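Local coordinates for protein DegT/DnrJ/EryC1/StrS aminotransferase (Brucella abortus 2308, PDB 4QGR) that binds pyridoxal 5'-phosphate and probably acts as a transaminase, at residues A69-M72 with P73-R77; R244-T247 with I248-A251; A258-E261 with D262-A266; K369-G372 with V373-F377. One frame throughout, in Å; residues are numbered along the deposited sequence.

Contact 1. Residues A69-M72 with P73-R77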
ATOM      1  N   ALA A  69       2.155   5.101   6.470  1.00 10.90           N
ATOM      2  CA  ALA A  69       1.778   5.913   7.601  1.00 11.07           C
ATOM      3  C   ALA A  69       2.804   6.935   8.003  1.00 11.32           C
ATOM      4  O   ALA A  69       2.431   7.986   8.516  1.00 11.47           O
ATOM      5  CB  ALA A  69       1.407   5.056   8.794  1.00 11.26           C
ATOM      6  N   LEU A  70       4.061   6.647   7.723  1.00 10.91           N
ATOM      7  CA  LEU A  70       5.171   7.595   7.935  1.00 11.35           C
ATOM      8  C   LEU A  70       5.383   8.512   6.731  1.00 11.74           C
ATOM      9  O   LEU A  70       5.733   9.687   6.903  1.00 12.03           O
ATOM     10  CB  LEU A  70       6.464   6.813   8.194  1.00 11.51           C
ATOM     11  CG  LEU A  70       6.483   5.919   9.446  1.00 11.59           C
ATOM     12  CD1 LEU A  70       7.628   4.936   9.408  1.00 12.62           C
ATOM     13  CD2 LEU A  70       6.641   6.816  10.667  1.00 11.87           C
ATOM     14  N   GLN A  71       5.181   7.978   5.522  1.00 11.51           N
ATOM     15  CA  GLN A  71       5.343   8.749   4.306  1.00 12.36           C
ATOM     16  C   GLN A  71       4.306   9.870   4.208  1.00 12.27           C
ATOM     17  O   GLN A  71       4.633  10.998   3.849  1.00 12.12           O
ATOM     18  CB  GLN A  71       5.207   7.844   3.086  1.00 13.64           C
ATOM     19  CG  GLN A  71       5.310   8.535   1.721  1.00 15.61           C
ATOM     20  CD  GLN A  71       5.158   7.521   0.579  1.00 17.38           C
ATOM     21  OE1 GLN A  71       5.149   6.310   0.820  1.00 20.71           O
ATOM     22  NE2 GLN A  71       4.907   7.999  -0.626  1.00 18.79           N
ATOM     23  N   MET A  72       3.045   9.555   4.448  1.00 11.73           N
ATOM     24  CA  MET A  72       2.018  10.557   4.179  1.00 12.35           C
ATOM     25  C   MET A  72       2.165  11.869   4.954  1.00 12.41           C
ATOM     26  O   MET A  72       1.967  12.962   4.382  1.00 13.95           O
ATOM     27  CB  MET A  72       0.624   9.952   4.298  1.00 12.58           C
ATOM     28  CG  MET A  72       0.351   8.946   3.179  1.00 12.89           C
ATOM     29  SD  MET A  72      -1.379   8.412   3.194  1.00 13.27           S
ATOM     30  CE  MET A  72      -1.401   7.065   4.374  1.00 13.05           C
ATOM     31  N   PRO A  73       2.511  11.804   6.253  1.00 12.41           N
ATOM     32  CA  PRO A  73       2.706  13.062   6.958  1.00 13.30           C
ATOM     33  C   PRO A  73       3.852  13.912   6.368  1.00 13.68           C
ATOM     34  O   PRO A  73       3.754  15.147   6.403  1.00 13.87           O
ATOM     35  CB  PRO A  73       3.029  12.624   8.370  1.00 13.16           C
ATOM     36  CG  PRO A  73       2.294  11.333   8.526  1.00 13.14           C
ATOM     37  CD  PRO A  73       2.374  10.676   7.181  1.00 12.56           C
ATOM     38  N   LEU A  74       4.920  13.263   5.875  1.00 13.07           N
ATOM     39  CA  LEU A  74       5.994  14.022   5.219  1.00 13.73           C
ATOM     40  C   LEU A  74       5.461  14.714   3.974  1.00 14.60           C
ATOM     41  O   LEU A  74       5.812  15.881   3.693  1.00 15.57           O
ATOM     42  CB  LEU A  74       7.160  13.093   4.836  1.00 13.53           C
ATOM     43  CG  LEU A  74       7.898  12.441   6.003  1.00 13.45           C
ATOM     44  CD1 LEU A  74       8.919  11.416   5.501  1.00 13.70           C
ATOM     45  CD2 LEU A  74       8.637  13.462   6.822  1.00 13.68           C
ATOM     46  N   MET A  75       4.597  14.021   3.221  1.00 14.57           N
ATOM     47  CA  MET A  75       4.010  14.603   2.032  1.00 15.47           C
ATOM     48  C   MET A  75       3.125  15.807   2.347  1.00 16.36           C
ATOM     49  O   MET A  75       3.187  16.848   1.653  1.00 16.09           O
ATOM     50  CB  MET A  75       3.219  13.582   1.216  1.00 15.22           C
ATOM     51  CG  MET A  75       4.043  12.438   0.664  1.00 15.27           C
ATOM     52  SD  MET A  75       3.047  11.157  -0.064  1.00 15.60           S
ATOM     53  CE  MET A  75       2.318  11.963  -1.470  1.00 16.17           C
ATOM     54  N   THR A  76       2.317  15.695   3.378  1.00 17.45           N
ATOM     55  CA  THR A  76       1.419  16.808   3.737  1.00 18.66           C
ATOM     56  C   THR A  76       2.198  18.044   4.141  1.00 19.33           C
ATOM     57  O   THR A  76       1.714  19.152   3.932  1.00 18.31           O
ATOM     58  CB  THR A  76       0.441  16.491   4.879  1.00 20.19           C
ATOM     59  OG1 THR A  76       1.163  16.282   6.094  1.00 22.14           O
ATOM     60  CG2 THR A  76      -0.365  15.301   4.559  1.00 21.20           C
ATOM     61  N   ARG A  77       3.379  17.858   4.744  1.00 18.95           N
ATOM     62  CA  ARG A  77       4.220  18.980   5.160  1.00 20.43           C
ATOM     63  C   ARG A  77       5.095  19.502   4.057  1.00 19.67           C
ATOM     64  O   ARG A  77       5.874  20.422   4.302  1.00 20.89           O
ATOM     65  CB  ARG A  77       5.108  18.579   6.354  1.00 22.86           C
ATOM     66  CG  ARG A  77       4.317  18.508   7.641  1.00 26.37           C
ATOM     67  CD  ARG A  77       4.043  19.889   8.229  1.00 29.10           C
ATOM     68  NE  ARG A  77       5.228  20.496   8.867  1.00 31.17           N
ATOM     69  CZ  ARG A  77       5.174  21.231   9.992  1.00 33.59           C
ATOM     70  NH1 ARG A  77       4.019  21.430  10.605  1.00 31.63           N
ATOM     71  NH2 ARG A  77       6.268  21.778  10.511  1.00 36.31           N
TER

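Contact 2. Residues R244-T247 with I248-A251. With ACT (acetate ion), chain D.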
ATOM      1  N   ARG A 244      -5.330   2.574   1.898  1.00 12.24           N
ATOM      2  CA  ARG A 244      -6.542   2.310   2.679  1.00 12.73           C
ATOM      3  C   ARG A 244      -6.371   1.044   3.498  1.00 12.19           C
ATOM      4  O   ARG A 244      -5.737   0.071   3.063  1.00 11.22           O
ATOM      5  CB  ARG A 244      -7.752   2.179   1.751  1.00 14.02           C
ATOM      6  CG  ARG A 244      -8.071   3.462   0.992  1.00 15.00           C
ATOM      7  CD  ARG A 244      -9.231   3.308   0.009  1.00 16.48           C
ATOM      8  NE  ARG A 244      -8.873   2.501  -1.146  1.00 17.76           N
ATOM      9  CZ  ARG A 244      -9.227   2.752  -2.401  1.00 19.21           C
ATOM     10  NH1 ARG A 244      -9.962   3.821  -2.710  1.00 20.65           N
ATOM     11  NH2 ARG A 244      -8.894   1.902  -3.338  1.00 19.39           N
ATOM     12  N   LEU A 245      -6.954   1.056   4.698  1.00 11.90           N
ATOM     13  CA  LEU A 245      -7.150  -0.191   5.460  1.00 11.85           C
ATOM     14  C   LEU A 245      -8.383  -0.918   4.946  1.00 12.04           C
ATOM     15  O   LEU A 245      -9.493  -0.328   4.924  1.00 12.53           O
ATOM     16  CB  LEU A 245      -7.342   0.129   6.922  1.00 11.84           C
ATOM     17  CG  LEU A 245      -7.524  -1.026   7.921  1.00 11.69           C
ATOM     18  CD1 LEU A 245      -6.246  -1.768   8.039  1.00 11.44           C
ATOM     19  CD2 LEU A 245      -7.950  -0.496   9.295  1.00 12.00           C
ATOM     20  N   ASP A 246      -8.210  -2.181   4.541  1.00 11.67           N
ATOM     21  CA  ASP A 246      -9.329  -2.942   3.970  1.00 12.07           C
ATOM     22  C   ASP A 246     -10.412  -3.128   5.059  1.00 12.41           C
ATOM     23  O   ASP A 246     -10.090  -3.333   6.238  1.00 12.51           O
ATOM     24  CB  ASP A 246      -8.925  -4.350   3.537  1.00 11.52           C
ATOM     25  CG  ASP A 246      -7.950  -4.409   2.397  1.00 11.80           C
ATOM     26  OD1 ASP A 246      -7.805  -3.438   1.566  1.00 11.33           O
ATOM     27  OD2 ASP A 246      -7.300  -5.517   2.314  1.00 12.03           O
ATOM     28  N   THR A 247     -11.670  -3.104   4.664  1.00 13.03           N
ATOM     29  CA  THR A 247     -12.781  -3.346   5.583  1.00 13.35           C
ATOM     30  C   THR A 247     -12.586  -4.670   6.311  1.00 12.92           C
ATOM     31  O   THR A 247     -12.783  -4.779   7.514  1.00 12.45           O
ATOM     32  CB  THR A 247     -14.110  -3.414   4.829  1.00 14.47           C
ATOM     33  OG1 THR A 247     -14.256  -2.243   4.012  1.00 14.91           O
ATOM     34  CG2 THR A 247     -15.271  -3.466   5.817  1.00 14.86           C
ATOM     35  N   ILE A 248     -12.175  -5.686   5.556  1.00 12.95           N
ATOM     36  CA  ILE A 248     -11.976  -7.006   6.160  1.00 13.19           C
ATOM     37  C   ILE A 248     -10.902  -6.970   7.240  1.00 12.72           C
ATOM     38  O   ILE A 248     -11.038  -7.641   8.273  1.00 14.23           O
ATOM     39  CB  ILE A 248     -11.707  -8.052   5.053  1.00 13.48           C
ATOM     40  CG1 ILE A 248     -11.986  -9.451   5.557  1.00 14.46           C
ATOM     41  CG2 ILE A 248     -10.310  -7.924   4.461  1.00 13.57           C
ATOM     42  CD1 ILE A 248     -11.947 -10.501   4.484  1.00 14.83           C
ATOM     43  N   GLN A 249      -9.859  -6.161   7.064  1.00 11.78           N
ATOM     44  CA  GLN A 249      -8.841  -6.064   8.104  1.00 11.35           C
ATOM     45  C   GLN A 249      -9.297  -5.196   9.270  1.00 11.17           C
ATOM     46  O   GLN A 249      -8.960  -5.478  10.451  1.00 11.40           O
ATOM     47  CB  GLN A 249      -7.518  -5.527   7.506  1.00 11.19           C
ATOM     48  CG  GLN A 249      -6.893  -6.433   6.485  1.00 11.23           C
ATOM     49  CD  GLN A 249      -6.687  -7.847   6.957  1.00 11.33           C
ATOM     50  OE1 GLN A 249      -6.474  -8.105   8.155  1.00 11.35           O
ATOM     51  NE2 GLN A 249      -6.659  -8.773   6.005  1.00 11.31           N
ATOM     52  N   ALA A 250     -10.068  -4.150   9.007  1.00 11.53           N
ATOM     53  CA  ALA A 250     -10.665  -3.369  10.131  1.00 11.66           C
ATOM     54  C   ALA A 250     -11.556  -4.258  11.038  1.00 12.02           C
ATOM     55  O   ALA A 250     -11.568  -4.109  12.270  1.00 11.85           O
ATOM     56  CB  ALA A 250     -11.430  -2.179   9.630  1.00 11.99           C
ATOM     57  N   ALA A 251     -12.246  -5.212  10.417  1.00 12.32           N
ATOM     58  CA  ALA A 251     -13.151  -6.110  11.143  1.00 12.73           C
ATOM     59  C   ALA A 251     -12.338  -7.018  12.060  1.00 12.63           C
ATOM     60  O   ALA A 251     -12.689  -7.215  13.246  1.00 13.04           O
ATOM     61  CB  ALA A 251     -13.943  -6.905  10.162  1.00 13.02           C
TER
HETATM   62  C   ACT D 402      -9.790   3.310  -6.491  1.00 37.87           C
HETATM   63  O   ACT D 402     -10.360   4.079  -5.666  1.00 38.92           O
HETATM   64  OXT ACT D 402      -8.706   2.766  -6.243  1.00 28.90           O
HETATM   65  CH3 ACT D 402     -10.431   3.023  -7.822  1.00 35.88           C
HETATM   66  O   HOH W   1      -7.067  -7.953   3.141  1.00 11.51           O

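Contact 3. Residues A258-E261 with D262-A266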
ATOM      1  N   ALA A 258     -10.451  -5.254  21.158  1.00 14.56           N
ATOM      2  CA  ALA A 258     -11.268  -5.546  22.370  1.00 15.24           C
ATOM      3  C   ALA A 258     -10.542  -6.385  23.434  1.00 15.46           C
ATOM      4  O   ALA A 258     -10.949  -6.417  24.598  1.00 15.85           O
ATOM      5  CB  ALA A 258     -12.601  -6.218  21.998  1.00 15.91           C
ATOM      6  N   ILE A 259      -9.469  -7.053  23.051  1.00 14.66           N
ATOM      7  CA  ILE A 259      -8.636  -7.785  23.997  1.00 14.77           C
ATOM      8  C   ILE A 259      -7.249  -7.213  24.223  1.00 14.48           C
ATOM      9  O   ILE A 259      -6.459  -7.762  25.028  1.00 14.41           O
ATOM     10  CB  ILE A 259      -8.490  -9.294  23.630  1.00 14.63           C
ATOM     11  CG1 ILE A 259      -7.734  -9.500  22.324  1.00 14.17           C
ATOM     12  CG2 ILE A 259      -9.856 -10.005  23.602  1.00 15.08           C
ATOM     13  CD1 ILE A 259      -7.475 -10.946  22.011  1.00 14.11           C
ATOM     14  N   LEU A 260      -6.939  -6.099  23.558  1.00 14.51           N
ATOM     15  CA  LEU A 260      -5.595  -5.518  23.624  1.00 14.02           C
ATOM     16  C   LEU A 260      -5.216  -5.100  25.049  1.00 14.32           C
ATOM     17  O   LEU A 260      -4.107  -5.383  25.518  1.00 14.35           O
ATOM     18  CB  LEU A 260      -5.485  -4.318  22.663  1.00 13.87           C
ATOM     19  CG  LEU A 260      -4.154  -3.579  22.619  1.00 13.85           C
ATOM     20  CD1 LEU A 260      -3.037  -4.510  22.176  1.00 13.66           C
ATOM     21  CD2 LEU A 260      -4.248  -2.384  21.686  1.00 14.40           C
ATOM     22  N   GLU A 261      -6.113  -4.440  25.759  1.00 15.00           N
ATOM     23  CA  GLU A 261      -5.756  -3.975  27.096  1.00 15.95           C
ATOM     24  C   GLU A 261      -5.417  -5.119  28.032  1.00 16.48           C
ATOM     25  O   GLU A 261      -4.456  -5.028  28.747  1.00 16.43           O
ATOM     26  CB  GLU A 261      -6.839  -3.059  27.692  1.00 16.88           C
ATOM     27  CG  GLU A 261      -6.477  -2.496  29.052  1.00 17.77           C
ATOM     28  CD  GLU A 261      -5.354  -1.473  29.065  1.00 17.77           C
ATOM     29  OE1 GLU A 261      -4.871  -1.048  28.002  1.00 17.77           O
ATOM     30  OE2 GLU A 261      -4.911  -1.101  30.180  1.00 17.65           O
ATOM     31  N   ASP A 262      -6.178  -6.221  27.994  1.00 17.00           N
ATOM     32  CA  ASP A 262      -5.860  -7.376  28.852  1.00 17.58           C
ATOM     33  C   ASP A 262      -4.504  -8.004  28.425  1.00 16.93           C
ATOM     34  O   ASP A 262      -3.671  -8.389  29.255  1.00 16.43           O
ATOM     35  CB  ASP A 262      -6.992  -8.400  28.793  1.00 18.66           C
ATOM     36  CG  ASP A 262      -6.796  -9.513  29.739  1.00 19.73           C
ATOM     37  OD1 ASP A 262      -7.042  -9.312  30.945  1.00 21.47           O
ATOM     38  OD2 ASP A 262      -6.438 -10.617  29.303  1.00 19.94           O
ATOM     39  N   GLU A 263      -4.294  -8.095  27.109  1.00 16.25           N
ATOM     40  CA  GLU A 263      -3.015  -8.545  26.579  1.00 15.30           C
ATOM     41  C   GLU A 263      -1.826  -7.678  27.024  1.00 15.30           C
ATOM     42  O   GLU A 263      -0.732  -8.198  27.217  1.00 15.17           O
ATOM     43  CB  GLU A 263      -3.048  -8.558  25.056  1.00 15.03           C
ATOM     44  CG  GLU A 263      -3.852  -9.717  24.494  1.00 15.05           C
ATOM     45  CD  GLU A 263      -3.836  -9.784  22.986  1.00 14.67           C
ATOM     46  OE1 GLU A 263      -3.537  -8.749  22.328  1.00 14.67           O
ATOM     47  OE2 GLU A 263      -4.075 -10.878  22.426  1.00 14.64           O
ATOM     48  N   MET A 264      -2.032  -6.358  27.098  1.00 14.85           N
ATOM     49  CA  MET A 264      -1.004  -5.438  27.656  1.00 15.41           C
ATOM     50  C   MET A 264      -0.701  -5.719  29.129  1.00 16.27           C
ATOM     51  O   MET A 264       0.473  -5.705  29.551  1.00 16.48           O
ATOM     52  CB  MET A 264      -1.401  -3.974  27.446  1.00 14.62           C
ATOM     53  CG  MET A 264      -1.255  -3.570  25.987  1.00 14.08           C
ATOM     54  SD  MET A 264       0.472  -3.558  25.460  1.00 13.53           S
ATOM     55  CE  MET A 264       0.409  -4.225  23.811  1.00 13.38           C
ATOM     56  N   GLU A 265      -1.727  -6.059  29.902  1.00 17.41           N
ATOM     57  CA  GLU A 265      -1.466  -6.475  31.284  1.00 18.75           C
ATOM     58  C   GLU A 265      -0.609  -7.722  31.301  1.00 17.80           C
ATOM     59  O   GLU A 265       0.324  -7.843  32.120  1.00 19.04           O
ATOM     60  CB  GLU A 265      -2.782  -6.671  32.062  1.00 21.19           C
ATOM     61  CG  GLU A 265      -3.586  -5.377  32.143  1.00 24.25           C
ATOM     62  CD  GLU A 265      -5.013  -5.576  32.663  1.00 29.72           C
ATOM     63  OE1 GLU A 265      -5.387  -6.718  33.015  1.00 36.55           O
ATOM     64  OE2 GLU A 265      -5.764  -4.573  32.727  1.00 34.13           O
ATOM     65  N   ALA A 266      -0.931  -8.671  30.425  1.00 17.20           N
ATOM     66  CA  ALA A 266      -0.201  -9.913  30.347  1.00 16.95           C
ATOM     67  C   ALA A 266       1.245  -9.687  29.941  1.00 15.98           C
ATOM     68  O   ALA A 266       2.151 -10.237  30.531  1.00 16.53           O
ATOM     69  CB  ALA A 266      -0.876 -10.880  29.364  1.00 16.89           C
TER
HETATM   70  O   HOH W   2      -8.959  -6.011  27.102  1.00 16.34           O
HETATM   71  O   HOH W   3      -5.615  -2.115  32.462  1.00 35.16           O

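Contact 4. Residues K369-G372 with V373-F377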
ATOM      1  N   LYS A 369      11.249 -22.444  31.357  1.00 24.56           N
ATOM      2  CA  LYS A 369      12.183 -23.214  30.569  1.00 24.49           C
ATOM      3  C   LYS A 369      13.182 -22.270  29.912  1.00 22.56           C
ATOM      4  O   LYS A 369      14.414 -22.516  29.915  1.00 21.13           O
ATOM      5  CB  LYS A 369      11.439 -24.020  29.510  1.00 26.05           C
ATOM      6  CG  LYS A 369      12.340 -24.961  28.738  1.00 28.34           C
ATOM      7  CD  LYS A 369      11.697 -25.432  27.444  1.00 29.64           C
ATOM      8  CE  LYS A 369      12.480 -26.621  26.898  1.00 32.72           C
ATOM      9  NZ  LYS A 369      12.041 -26.988  25.513  1.00 34.47           N
ATOM     10  N   ILE A 370      12.653 -21.165  29.383  1.00 20.64           N
ATOM     11  CA  ILE A 370      13.499 -20.179  28.722  1.00 19.97           C
ATOM     12  C   ILE A 370      14.472 -19.605  29.743  1.00 19.83           C
ATOM     13  O   ILE A 370      15.667 -19.560  29.511  1.00 19.37           O
ATOM     14  CB  ILE A 370      12.652 -19.064  28.058  1.00 19.46           C
ATOM     15  CG1 ILE A 370      11.794 -19.617  26.906  1.00 19.45           C
ATOM     16  CG2 ILE A 370      13.535 -17.954  27.535  1.00 19.25           C
ATOM     17  CD1 ILE A 370      10.614 -18.762  26.537  1.00 19.58           C
ATOM     18  N   ILE A 371      13.955 -19.170  30.883  1.00 20.35           N
ATOM     19  CA  ILE A 371      14.815 -18.649  31.952  1.00 21.17           C
ATOM     20  C   ILE A 371      15.906 -19.662  32.307  1.00 21.94           C
ATOM     21  O   ILE A 371      17.058 -19.302  32.487  1.00 22.76           O
ATOM     22  CB  ILE A 371      13.982 -18.230  33.194  1.00 21.85           C
ATOM     23  CG1 ILE A 371      13.297 -16.909  32.909  1.00 22.01           C
ATOM     24  CG2 ILE A 371      14.833 -18.106  34.453  1.00 22.99           C
ATOM     25  CD1 ILE A 371      12.069 -16.663  33.756  1.00 22.95           C
ATOM     26  N   GLY A 372      15.530 -20.916  32.407  1.00 22.25           N
ATOM     27  CA  GLY A 372      16.455 -21.957  32.834  1.00 23.16           C
ATOM     28  C   GLY A 372      17.606 -22.117  31.853  1.00 23.00           C
ATOM     29  O   GLY A 372      18.740 -22.324  32.237  1.00 22.98           O
ATOM     30  N   VAL A 373      17.306 -22.047  30.570  1.00 22.78           N
ATOM     31  CA  VAL A 373      18.333 -22.289  29.580  1.00 23.09           C
ATOM     32  C   VAL A 373      19.308 -21.131  29.581  1.00 22.89           C
ATOM     33  O   VAL A 373      20.533 -21.343  29.491  1.00 22.57           O
ATOM     34  CB  VAL A 373      17.720 -22.514  28.173  1.00 23.76           C
ATOM     35  CG1 VAL A 373      18.812 -22.590  27.114  1.00 24.46           C
ATOM     36  CG2 VAL A 373      16.887 -23.777  28.152  1.00 23.96           C
ATOM     37  N   ILE A 374      18.783 -19.904  29.711  1.00 22.16           N
ATOM     38  CA  ILE A 374      19.626 -18.724  29.697  1.00 22.06           C
ATOM     39  C   ILE A 374      20.555 -18.717  30.935  1.00 23.70           C
ATOM     40  O   ILE A 374      21.764 -18.494  30.812  1.00 24.21           O
ATOM     41  CB  ILE A 374      18.787 -17.427  29.611  1.00 21.28           C
ATOM     42  CG1 ILE A 374      18.018 -17.393  28.286  1.00 20.86           C
ATOM     43  CG2 ILE A 374      19.676 -16.183  29.742  1.00 21.82           C
ATOM     44  CD1 ILE A 374      17.014 -16.275  28.155  1.00 19.59           C
ATOM     45  N   ARG A 375      19.993 -18.982  32.106  1.00 23.86           N
ATOM     46  CA  ARG A 375      20.765 -19.013  33.346  1.00 25.99           C
ATOM     47  C   ARG A 375      21.841 -20.123  33.273  1.00 26.87           C
ATOM     48  O   ARG A 375      23.011 -19.922  33.648  1.00 27.32           O
ATOM     49  CB  ARG A 375      19.839 -19.233  34.548  1.00 26.78           C
ATOM     50  CG  ARG A 375      18.878 -18.070  34.812  1.00 27.67           C
ATOM     51  CD  ARG A 375      18.124 -18.252  36.116  1.00 28.80           C
ATOM     52  NE  ARG A 375      19.082 -18.113  37.208  1.00 30.84           N
ATOM     53  CZ  ARG A 375      19.531 -16.946  37.659  1.00 31.23           C
ATOM     54  NH1 ARG A 375      19.084 -15.796  37.156  1.00 31.35           N
ATOM     55  NH2 ARG A 375      20.436 -16.915  38.608  1.00 34.59           N
ATOM     56  N   GLY A 376      21.440 -21.279  32.741  1.00 27.11           N
ATOM     57  CA  GLY A 376      22.339 -22.416  32.610  1.00 27.35           C
ATOM     58  C   GLY A 376      23.490 -22.109  31.676  1.00 27.43           C
ATOM     59  O   GLY A 376      24.628 -22.457  31.961  1.00 27.11           O
ATOM     60  N   PHE A 377      23.196 -21.466  30.542  1.00 26.85           N
ATOM     61  CA  PHE A 377      24.224 -21.030  29.606  1.00 26.97           C
ATOM     62  C   PHE A 377      25.269 -20.174  30.293  1.00 27.68           C
ATOM     63  O   PHE A 377      26.456 -20.296  29.999  1.00 28.00           O
ATOM     64  CB  PHE A 377      23.616 -20.214  28.442  1.00 26.14           C
ATOM     65  CG  PHE A 377      24.631 -19.793  27.402  1.00 26.42           C
ATOM     66  CD1 PHE A 377      25.118 -20.709  26.469  1.00 26.47           C
ATOM     67  CD2 PHE A 377      25.122 -18.493  27.373  1.00 26.67           C
ATOM     68  CE1 PHE A 377      26.056 -20.322  25.532  1.00 26.40           C
ATOM     69  CE2 PHE A 377      26.055 -18.098  26.418  1.00 26.65           C
ATOM     70  CZ  PHE A 377      26.527 -19.022  25.505  1.00 26.53           C
TER

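Contact 1. Residues A69-M72 with P73-R77
Met75 N bonds to Gln71 O at 3.1 Å and Thr76 N to Met72 O at 2.9 Å, the regular i to i+4 pattern of the last turns of helix 68-76, which is kinked at Pro73. The kink follows from the proline ring: with no N-H to give, Pro73 sets its CD 3.0 Å from Ala69 O, where a helical N-H would otherwise be the partner. Ala69 O is buried here without a polar partner, and so is Leu70 O, which faces CG of Leu74 at 3.6 Å. On its other flank Pro73 CD lies 3.4 Å from Met72 CB, across the peptide bond that joins the two residues. Across the proline, Gln71 and Met75 meet at a slant. The glutamine chain is fully extended, CG lying anti to the backbone N (chi1 178°), and this lays its CG and amide NE2 beside the thioether, NE2 coming within 3.7 Å of Met75 SD. At the C-terminal end Thr76 OG1 turns back to Pro73 O, a 2.8 Å bond that shares this oxygen with Arg77 N; both donors reach it from the same face of the carbonyl plane. The helix follows directly on Gly66 and Thr67, which bind pyridoxal 5'-phosphate, and Leu70 itself touches the cofactor. Leu70 and Leu74 pack on Val98 of helix 94-101 and Ile168 of strand 166-170, Thr76 lies against helix 215-224, and Met75 reaches Leu101 of the second subunit.

Contact 2. Residues R244-T247 with I248-A251
Leu245 reaches forward from the loop to the first turn of helix 247-278, its CD2 3.9 Å from Ala250 CB and its CD1 4.0 Å from Gln249 CB. These apolar contacts arise because its CG is anti to the backbone N (chi1 -178°); its side chain and that of Gln249 pass nearly perpendicular. Asp246 CB adds a contact with Ile248 CG2. Among backbone bonds, Ala250 N to Asp246 O (2.9 Å) and Ala251 N to Thr247 O (3.0 Å) start the helix, with a weak third from Gln249 N to Asp246 O. Asp246 holds the N-cap position, yet its carboxylate does not cap the helix. Instead OD1 takes the backbone N-H of Asp206 of the second subunit, while a water gives to OD2 at 2.6 Å and accepts from Gln249 NE2. As for charge, Arg244 grips an acetate, probably from the crystallisation liquor, through NH1 and NH2, each 3.0 Å from one of its oxygens, and NH2 also forms a salt bridge with Asp206 of the second subunit. Arg244 and Asp246 thus turn their charged groups to Asp206 of the second subunit, while Thr247 OG1, bonded to Arg37 and Gly41, and Gln249 OE1, bonded to Tyr204 N, tie the helix start to its own chain; a magnesium ion lies near Asp246.

Contact 3. Residues A258-E261 with D262-A266
Ile259 carries its CG1 between the backbone N and the carbonyl carbon (chi1 66°), while Glu263, with CG anti to its carbonyl carbon and the chain extended beyond, runs back along the helix to meet it. The two side chains pass at a slant, Ile259 CD1 lying 3.4 Å from Glu263 OE2, so that a methyl rests against a buried carboxylate oxygen. That oxygen is not left to the apolar contact: Tyr361 OH and Gln17 NE2 both hydrogen-bond to it. On the next flank Leu260 and Met264 run alongside each other in the same direction, meeting through Leu260 CD1 and Met264 CE at 3.8 Å; bends at chi2 and chi3 bring the methionine methyl round to the leucine, and Met264 also packs on Pro200 and Ala294. Backbone bonds of helix 247-278 hold these pairs in step, the shortest being Met264 N to Leu260 O at 2.8 Å. At Ala258 a water stands in for the i to i+4 bond, donating to Ala258 O and accepting from Asp262 N at 2.9 Å. On the outer side Glu261 and Glu265 bring OE2 to within 4.4 Å of OE2, and one water donates to both. Glu261 OE2 has a salt bridge to Arg292 and its OE1 a bond with Tyr54 OH, while Asp262 pairs with Arg20. The two like charges would be expected to raise each other's proton affinity, an effect that Arg292 and the shared water probably offset.

Contact 4. Residues K369-G372 with V373-F377
Ile370 and Ile374 form the close-packed side of this helical turn, running alongside each other in the same direction, with Ile370 CG2 3.9 Å from Ile374 CD1. The meeting is set by Ile370 CG2 standing anti to the backbone N, while Ile374 sends CG1 back along the helix (chi1 -64°), 3.4 Å from Ile370 O. Both isoleucines are buried. Val373 borders them, its CG2 3.3 Å from Lys369 O. This is the C-terminal helix 364-377 of the chain, lying away from the cofactor site and packed against the far end of the long helix 247-278, where Ile370 meets Tyr274 and Ile374 meets Leu278, and against helix 305-314, where Val373 leans on Gln311 and both Val373 and Ile374 touch Leu312. The backbone is alpha-helical, with i to i+4 bonds such as Arg375 N to Ile371 O at 3.0 Å and Gly376 N to Gly372 O at 2.9 Å; Val373 N, bonded to Lys369 O, also makes a weak bond to Ile370 O. The solvent side is looser in side chains: Gly372 and Gly376 are both exposed and, lacking side chains, leave that face to the backbone. Between the two sides, Ile371 and Arg375 run in parallel, Ile371 CG2 meeting the aliphatic part of the arginine at CD, 3.7 Å away. Past that carbon the arginine bends at chi3 and takes its guanidinium away from Ile371 to a salt bridge between NH1 and Asp280, while the exposed Lys369 stretches out fully and gives NZ to Glu315 O.

Contacts 1 and 2 are buried, whereas contacts 3 and 4 each set a buried flank against an exposed one. Contacts 2 and 3 share helix 247-278, at its start and near its middle, with centres about 21 Å apart; contact 4 belongs to helix 364-377, which packs on the far end of that same helix. The cofactor lies nearest contact 1, where a proline disturbs the backbone bonding. Polar chemistry changes with place: in contact 2 it is divided between the second subunit and the chain itself, in contact 3 carboxylates find partners within the chain, and in contact 4 Lys369 and Arg375 reach polar partners beyond a largely aliphatic packing face. Contacts 1 and 4 lie on opposite sides of the chain's centre.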